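Local coordinates for Serine/threonine-protein kinase BRSK1 (Mus musculus, PDB 5IRI), which phosphorylates protein serine and threonine residues as a SAD-family kinase, whose C-terminal KA1 region, captured here with its autoinhibitory sequence, probably takes part in holding the kinase in check, at residues A[16-22]-A[97-103]; A[33-38]-A[119-123]; A[41-45]-A[56-60]. One frame throughout, in Å; residues are numbered along the deposited sequence.

Contact 1: A[16-22]-A[97-103]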
# COMPACT_ATOMS: atom_id res chain seq x y z
N GLU A 16 -0.67 -12.68 -0.58
CA GLU A 16 -1.36 -11.90 0.45
C GLU A 16 -0.42 -10.86 1.05
O GLU A 16 -0.81 -10.07 1.92
CB GLU A 16 -1.95 -12.82 1.53
CG GLU A 16 -2.47 -14.16 0.96
CD GLU A 16 -3.95 -14.40 1.20
OE1 GLU A 16 -4.34 -14.63 2.37
OE2 GLU A 16 -4.72 -14.36 0.22
N GLN A 17 0.84 -10.85 0.60
CA GLN A 17 1.81 -9.81 0.88
C GLN A 17 2.49 -9.40 -0.42
O GLN A 17 2.85 -10.25 -1.23
CB GLN A 17 2.85 -10.27 1.90
CG GLN A 17 2.46 -10.04 3.35
CD GLN A 17 3.59 -10.32 4.33
OE1 GLN A 17 4.46 -11.16 4.10
NE2 GLN A 17 3.59 -9.60 5.45
N ILE A 18 2.65 -8.10 -0.61
CA ILE A 18 3.38 -7.55 -1.73
C ILE A 18 4.48 -6.67 -1.17
O ILE A 18 4.24 -5.90 -0.23
CB ILE A 18 2.46 -6.75 -2.66
CG1 ILE A 18 1.31 -7.62 -3.13
CG2 ILE A 18 3.24 -6.19 -3.83
CD1 ILE A 18 0.49 -6.98 -4.21
N PHE A 19 5.69 -6.79 -1.70
CA PHE A 19 6.79 -5.99 -1.19
C PHE A 19 7.30 -5.06 -2.27
O PHE A 19 7.21 -5.34 -3.46
CB PHE A 19 7.93 -6.85 -0.69
CG PHE A 19 7.54 -7.82 0.37
CD1 PHE A 19 6.91 -9.00 0.05
CD2 PHE A 19 7.80 -7.56 1.70
CE1 PHE A 19 6.55 -9.90 1.02
CE2 PHE A 19 7.44 -8.46 2.67
CZ PHE A 19 6.81 -9.63 2.32
N LEU A 20 7.82 -3.92 -1.82
CA LEU A 20 8.47 -2.96 -2.69
C LEU A 20 9.79 -2.58 -2.03
O LEU A 20 9.79 -2.15 -0.87
CB LEU A 20 7.57 -1.75 -2.92
CG LEU A 20 8.12 -0.65 -3.81
CD1 LEU A 20 8.69 -1.26 -5.07
CD2 LEU A 20 7.02 0.34 -4.16
N VAL A 21 10.91 -2.77 -2.72
CA VAL A 21 12.23 -2.45 -2.19
C VAL A 21 12.79 -1.26 -2.96
O VAL A 21 12.68 -1.21 -4.19
CB VAL A 21 13.18 -3.66 -2.27
CG1 VAL A 21 14.55 -3.31 -1.73
CG2 VAL A 21 12.61 -4.81 -1.49
N LEU A 22 13.34 -0.30 -2.22
CA LEU A 22 13.71 1.01 -2.74
C LEU A 22 15.09 1.38 -2.23
O LEU A 22 15.37 1.24 -1.05
CB LEU A 22 12.73 2.09 -2.30
CG LEU A 22 11.34 2.10 -2.89
CD1 LEU A 22 10.37 1.86 -1.79
CD2 LEU A 22 11.09 3.45 -3.50
N ILE A 97 18.82 0.94 2.62
CA ILE A 97 17.72 0.73 1.69
C ILE A 97 16.45 0.49 2.49
O ILE A 97 16.48 0.26 3.70
CB ILE A 97 17.97 -0.43 0.71
CG1 ILE A 97 17.82 -1.77 1.43
CG2 ILE A 97 19.33 -0.31 0.08
CD1 ILE A 97 17.97 -2.94 0.49
N TYR A 98 15.31 0.53 1.79
CA TYR A 98 14.00 0.58 2.42
C TYR A 98 13.08 -0.43 1.76
O TYR A 98 13.20 -0.71 0.57
CB TYR A 98 13.36 1.96 2.30
CG TYR A 98 13.97 3.02 3.19
CD1 TYR A 98 13.61 3.12 4.51
CD2 TYR A 98 14.91 3.92 2.70
CE1 TYR A 98 14.16 4.09 5.34
CE2 TYR A 98 15.47 4.89 3.51
CZ TYR A 98 15.09 4.97 4.84
OH TYR A 98 15.64 5.93 5.67
N SER A 99 12.15 -0.96 2.54
CA SER A 99 11.13 -1.85 2.00
C SER A 99 9.76 -1.39 2.47
O SER A 99 9.61 -0.93 3.60
CB SER A 99 11.36 -3.29 2.43
OG SER A 99 11.40 -3.39 3.84
N VAL A 100 8.77 -1.50 1.58
CA VAL A 100 7.37 -1.24 1.90
C VAL A 100 6.63 -2.56 1.78
O VAL A 100 6.62 -3.18 0.71
CB VAL A 100 6.75 -0.17 0.99
CG1 VAL A 100 5.35 0.17 1.44
CG2 VAL A 100 7.60 1.08 0.97
N THR A 101 6.02 -2.99 2.87
CA THR A 101 5.25 -4.23 2.90
C THR A 101 3.76 -3.88 2.83
O THR A 101 3.28 -3.07 3.62
CB THR A 101 5.58 -5.01 4.16
OG1 THR A 101 7.00 -5.05 4.33
CG2 THR A 101 5.04 -6.42 4.09
N PHE A 102 3.05 -4.49 1.88
CA PHE A 102 1.60 -4.35 1.75
C PHE A 102 0.98 -5.67 2.18
O PHE A 102 1.17 -6.69 1.52
CB PHE A 102 1.18 -4.01 0.32
CG PHE A 102 1.65 -2.68 -0.15
CD1 PHE A 102 2.88 -2.54 -0.76
CD2 PHE A 102 0.85 -1.57 -0.01
CE1 PHE A 102 3.33 -1.31 -1.21
CE2 PHE A 102 1.30 -0.33 -0.46
CZ PHE A 102 2.55 -0.21 -1.06
N THR A 103 0.23 -5.65 3.27
CA THR A 103 -0.28 -6.87 3.87
C THR A 103 -1.80 -6.88 3.82
O THR A 103 -2.45 -5.96 4.34
CB THR A 103 0.17 -7.00 5.31
OG1 THR A 103 1.56 -6.69 5.40
CG2 THR A 103 -0.07 -8.39 5.79
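Phe19 leans across to Thr101 on the neighbouring antiparallel strand, the two side chains lying side by side and pointing the same way. Phe19 CB sits 4.1 Å from Val100 O; Phe19 CD2 then passes the hydroxyl of Thr101, 3.7 Å from OG1, and Phe19 CE2 comes against the methyl, 3.5 Å from Thr101 CG2. CZ, the tip, is already drawing off from that methyl. The methyl meets the ring obliquely, and the same Thr101 CG2 also touches the Gln17 amide, 3.8 Å from NE2. The Gln17 chain, extended beyond CG, runs alongside Thr103 and brings NE2 level with Thr103 OG1, 3.5 Å away without a hydrogen bond. These residues share one face of the antiparallel sheet of the KA1 fold, in which 17-22 and 98-103 pair through six backbone hydrogen bonds in the Ile18–Phe102, Leu20–Val100 and Leu22–Tyr98 pairs. On the other face Ile18, Leu20, Val100 and Phe102 are buried; Leu20 and Phe102 rest on helix 109-124, and Val100 on Ile30 of helix 27-40. There Leu22 and Val100 cross obliquely, CD1 to CG2 4.0 Å, while the Phe102 ring holds its edge toward Ile18 O.

Contact 2: A[33-38]-A[119-123]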
# COMPACT_ATOMS: atom_id res chain seq x y z
N ASP A 33 4.78 10.06 -0.44
CA ASP A 33 4.23 9.38 -1.62
C ASP A 33 3.07 8.46 -1.27
O ASP A 33 2.06 8.44 -1.98
CB ASP A 33 5.33 8.59 -2.33
CG ASP A 33 6.22 9.45 -3.20
OD1 ASP A 33 5.78 10.52 -3.67
OD2 ASP A 33 7.36 9.02 -3.43
N ILE A 34 3.22 7.66 -0.20
CA ILE A 34 2.15 6.74 0.19
C ILE A 34 0.89 7.51 0.55
O ILE A 34 -0.23 7.14 0.15
CB ILE A 34 2.59 5.85 1.36
CG1 ILE A 34 3.74 4.94 0.96
CG2 ILE A 34 1.45 4.98 1.79
CD1 ILE A 34 4.25 4.16 2.11
N VAL A 35 1.03 8.58 1.33
CA VAL A 35 -0.14 9.30 1.80
C VAL A 35 -0.83 10.01 0.65
O VAL A 35 -2.05 9.97 0.52
CB VAL A 35 0.24 10.27 2.93
CG1 VAL A 35 -0.73 11.41 2.99
CG2 VAL A 35 0.29 9.51 4.26
N HIS A 36 -0.05 10.66 -0.21
CA HIS A 36 -0.59 11.19 -1.46
C HIS A 36 -1.42 10.14 -2.18
O HIS A 36 -2.54 10.41 -2.61
CB HIS A 36 0.55 11.70 -2.35
CG HIS A 36 0.10 12.56 -3.50
ND1 HIS A 36 0.04 12.10 -4.80
CD2 HIS A 36 -0.29 13.85 -3.54
CE1 HIS A 36 -0.38 13.07 -5.59
NE2 HIS A 36 -0.59 14.15 -4.85
N ALA A 37 -0.89 8.92 -2.28
CA ALA A 37 -1.62 7.85 -2.97
C ALA A 37 -2.92 7.51 -2.25
O ALA A 37 -3.95 7.32 -2.90
CB ALA A 37 -0.72 6.62 -3.11
N PHE A 38 -2.88 7.41 -0.92
CA PHE A 38 -4.09 7.11 -0.17
C PHE A 38 -5.17 8.14 -0.48
O PHE A 38 -6.31 7.79 -0.81
CB PHE A 38 -3.80 7.09 1.33
CG PHE A 38 -3.07 5.88 1.79
CD1 PHE A 38 -3.07 4.71 1.04
CD2 PHE A 38 -2.38 5.89 2.99
CE1 PHE A 38 -2.40 3.59 1.49
CE2 PHE A 38 -1.70 4.76 3.44
CZ PHE A 38 -1.71 3.62 2.69
N ILE A 119 -0.43 2.35 -5.68
CA ILE A 119 0.41 2.92 -4.64
C ILE A 119 1.88 2.85 -5.04
O ILE A 119 2.61 3.84 -4.96
CB ILE A 119 0.15 2.22 -3.30
CG1 ILE A 119 -1.30 2.42 -2.87
CG2 ILE A 119 1.05 2.78 -2.25
CD1 ILE A 119 -1.64 1.66 -1.62
N GLN A 120 2.35 1.67 -5.47
CA GLN A 120 3.73 1.57 -5.93
C GLN A 120 4.03 2.56 -7.04
O GLN A 120 5.17 3.03 -7.16
CB GLN A 120 4.02 0.17 -6.44
CG GLN A 120 3.83 -0.92 -5.42
CD GLN A 120 4.38 -2.24 -5.92
OE1 GLN A 120 4.32 -2.54 -7.10
NE2 GLN A 120 4.94 -3.02 -5.01
N ALA A 121 3.04 2.89 -7.87
CA ALA A 121 3.27 3.80 -8.98
C ALA A 121 3.69 5.17 -8.50
O ALA A 121 4.63 5.76 -9.04
CB ALA A 121 2.02 3.89 -9.85
N GLN A 122 3.01 5.71 -7.49
CA GLN A 122 3.43 6.99 -6.96
C GLN A 122 4.80 6.88 -6.33
O GLN A 122 5.57 7.85 -6.35
CB GLN A 122 2.42 7.51 -5.94
CG GLN A 122 2.60 8.99 -5.59
CD GLN A 122 2.09 9.93 -6.68
OE1 GLN A 122 0.88 10.01 -6.94
NE2 GLN A 122 3.02 10.65 -7.32
N LEU A 123 5.12 5.70 -5.80
CA LEU A 123 6.37 5.48 -5.10
C LEU A 123 7.56 5.45 -6.05
O LEU A 123 8.70 5.54 -5.58
CB LEU A 123 6.27 4.19 -4.29
CG LEU A 123 5.78 4.38 -2.85
CD1 LEU A 123 5.63 3.07 -2.11
CD2 LEU A 123 6.76 5.27 -2.13
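The two helices that pack on one face of the KA1 sheet meet here, 33-38 within helix 27-40 and 119-123 within helix 109-124. Their local axes are inclined at 137° between N-to-C directions, in the antiparallel sense, and approach to 8.6 Å. Ala37 lies where the backbones come near, its small CB resting 4.2 Å from Ile119 CA and close to Gln122 CB. Toward the sheet the contact is apolar. Ile119 sends CD1 obliquely to the Phe38 ring, 3.7 Å from CE1, and Leu123 divides its two methyls: CD1 lies 4.1 Å from Ile34 CG1, whereas CD2 packs on Asp33 CB at 3.6 Å. Both Ile34 and Phe38 also rest on Val75 of strand 71-79. Toward the outer side the chemistry turns polar. Gln122 has CG anti to its backbone N (chi1 -166°) and bends at chi2, which carries the chain past Asp33 O and brings OE1 to the ring edge of His36. The resulting bond from His36 ND1 to Gln122 OE1 is weak, 3.1 Å long and bent to 141° at the hydrogen, with ring and amide planes nearly perpendicular. Gln122 O lies over the flat of the Asp33 carboxylate, 3.6 Å from CG, without a hydrogen bond; Lys25 NZ, hydrogen-bonded to Leu123 O, makes a long, weak ion pair with Asp33 OD2. Two helices together on one face of an antiparallel sheet are the layout of the KA1 fold.

Contact 3: A[41-45]-A[56-60]; sequences IPSLS and AEYKA
Tyr58 lies with one face of its ring beneath the hydroxyl of Ser43: Ser43 OG is 3.8 Å from the plane of the Tyr58 ring and nearer its edge than its centre. At the ring's edge comes Ile41, its CG2 4.2 Å from Tyr58 CD2, the two side chains crossing at about a right angle. Leu44 CD1 is also at the edge, packing on Tyr58 CB. The ring is placed here by a chi1 of 173°, CG lying opposite the backbone N, and it also rests on Arg111 and Val115 of helix 109-124. Ser43 also lies beside Ala60. These residues close the open end of the beta hairpin formed by strands 44-50 and 53-58, where the chain leaves helix 27-40 and enters strand 44-50 through a type II turn from Ile41 to Leu44. Ser43, with positive phi at the third position of that turn, presents its carbonyl to Lys59, just after Tyr58: Lys59 N reaches Ser43 O at 2.9 Å in an almost straight bond, although the donor is tilted 31° from the carbonyl plane. Beyond the non-hydrogen-bonded pair Leu44–Tyr58 comes the hydrogen-bonded pair Ser45–Glu57, joined in both directions, with Glu57 N to Ser45 O the shorter at 2.8 Å. Lys59 lays its aliphatic stem along Ser43 O and brings CE to Ser45 OG, while the carboxylate of Glu57 turns to a salt bridge with Arg72 on strand 71-79.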
# COMPACT_ATOMS: atom_id res chain seq x y z
N ILE A 41 -6.59 7.97 -4.20
CA ILE A 41 -7.54 6.91 -4.50
C ILE A 41 -8.85 7.25 -3.83
O ILE A 41 -8.91 7.45 -2.60
CB ILE A 41 -7.02 5.53 -4.06
CG1 ILE A 41 -5.76 5.17 -4.85
CG2 ILE A 41 -8.11 4.52 -4.27
CD1 ILE A 41 -5.15 3.84 -4.49
N PRO A 42 -9.93 7.36 -4.59
CA PRO A 42 -11.24 7.64 -3.99
C PRO A 42 -11.85 6.35 -3.48
O PRO A 42 -11.59 5.26 -4.00
CB PRO A 42 -12.04 8.24 -5.15
CG PRO A 42 -11.47 7.51 -6.38
CD PRO A 42 -10.01 7.16 -6.05
N SER A 43 -12.67 6.49 -2.43
CA SER A 43 -13.22 5.39 -1.63
C SER A 43 -12.16 4.73 -0.77
O SER A 43 -12.47 3.75 -0.07
CB SER A 43 -13.91 4.30 -2.47
OG SER A 43 -12.98 3.50 -3.19
N LEU A 44 -10.93 5.19 -0.80
CA LEU A 44 -9.89 4.68 0.07
C LEU A 44 -9.66 5.69 1.18
O LEU A 44 -9.31 6.85 0.92
CB LEU A 44 -8.60 4.38 -0.69
CG LEU A 44 -7.53 3.69 0.16
CD1 LEU A 44 -6.78 2.64 -0.64
CD2 LEU A 44 -6.56 4.70 0.74
N SER A 45 -9.90 5.25 2.41
CA SER A 45 -9.60 6.01 3.61
C SER A 45 -8.53 5.26 4.39
O SER A 45 -8.45 4.03 4.33
CB SER A 45 -10.85 6.19 4.44
OG SER A 45 -11.84 5.29 3.96
N ALA A 56 -5.53 0.87 5.87
CA ALA A 56 -6.25 1.45 4.76
C ALA A 56 -7.43 0.57 4.42
O ALA A 56 -7.32 -0.67 4.44
CB ALA A 56 -5.35 1.61 3.54
N GLU A 57 -8.56 1.21 4.13
CA GLU A 57 -9.77 0.53 3.68
C GLU A 57 -10.17 1.06 2.31
O GLU A 57 -10.33 2.27 2.13
CB GLU A 57 -10.91 0.71 4.66
CG GLU A 57 -12.03 -0.26 4.43
CD GLU A 57 -13.17 -0.08 5.40
OE1 GLU A 57 -13.65 1.07 5.53
OE2 GLU A 57 -13.57 -1.08 6.04
N TYR A 58 -10.35 0.15 1.37
CA TYR A 58 -10.81 0.46 0.02
C TYR A 58 -12.26 0.01 -0.07
O TYR A 58 -12.54 -1.19 -0.19
CB TYR A 58 -9.92 -0.24 -1.00
CG TYR A 58 -10.38 -0.12 -2.42
CD1 TYR A 58 -11.26 -1.05 -2.95
CD2 TYR A 58 -9.94 0.91 -3.25
CE1 TYR A 58 -11.71 -0.95 -4.24
CE2 TYR A 58 -10.38 1.01 -4.56
CZ TYR A 58 -11.26 0.07 -5.05
OH TYR A 58 -11.72 0.13 -6.35
N LYS A 59 -13.19 0.97 0.00
CA LYS A 59 -14.60 0.64 0.17
C LYS A 59 -15.28 0.21 -1.13
O LYS A 59 -16.31 -0.46 -1.08
CB LYS A 59 -15.34 1.84 0.76
CG LYS A 59 -14.83 2.31 2.12
CD LYS A 59 -15.58 3.53 2.61
CE LYS A 59 -15.27 3.85 4.07
NZ LYS A 59 -16.17 4.92 4.61
N ALA A 60 -14.71 0.57 -2.29
CA ALA A 60 -15.40 0.41 -3.57
C ALA A 60 -15.66 -1.06 -3.93
O ALA A 60 -16.65 -1.36 -4.62
CB ALA A 60 -14.60 1.09 -4.67

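Overall arrangement
Contacts 1 and 3 belong to the same antiparallel sheet but lie on opposite sides of the chain's centre, about 20 Å apart between centres. Contact 2 bridges them: its segment 119-123 packs on Phe102 and Leu20 of contact 1, while Phe38 reaches Leu44 and Ala56 of contact 3. Contact 2 is the most buried of the three, mixing apolar packing with Asp33, His36 and Gln122, and has only one, weak, side-chain hydrogen bond. Contact 1 is partly buried, a regular ladder of backbone bonds with a core-facing and an outer face. Contact 3 lies at the surface, combining a turn, a short ladder and polar side chains, and along the chain it nests within the loops closed by both others.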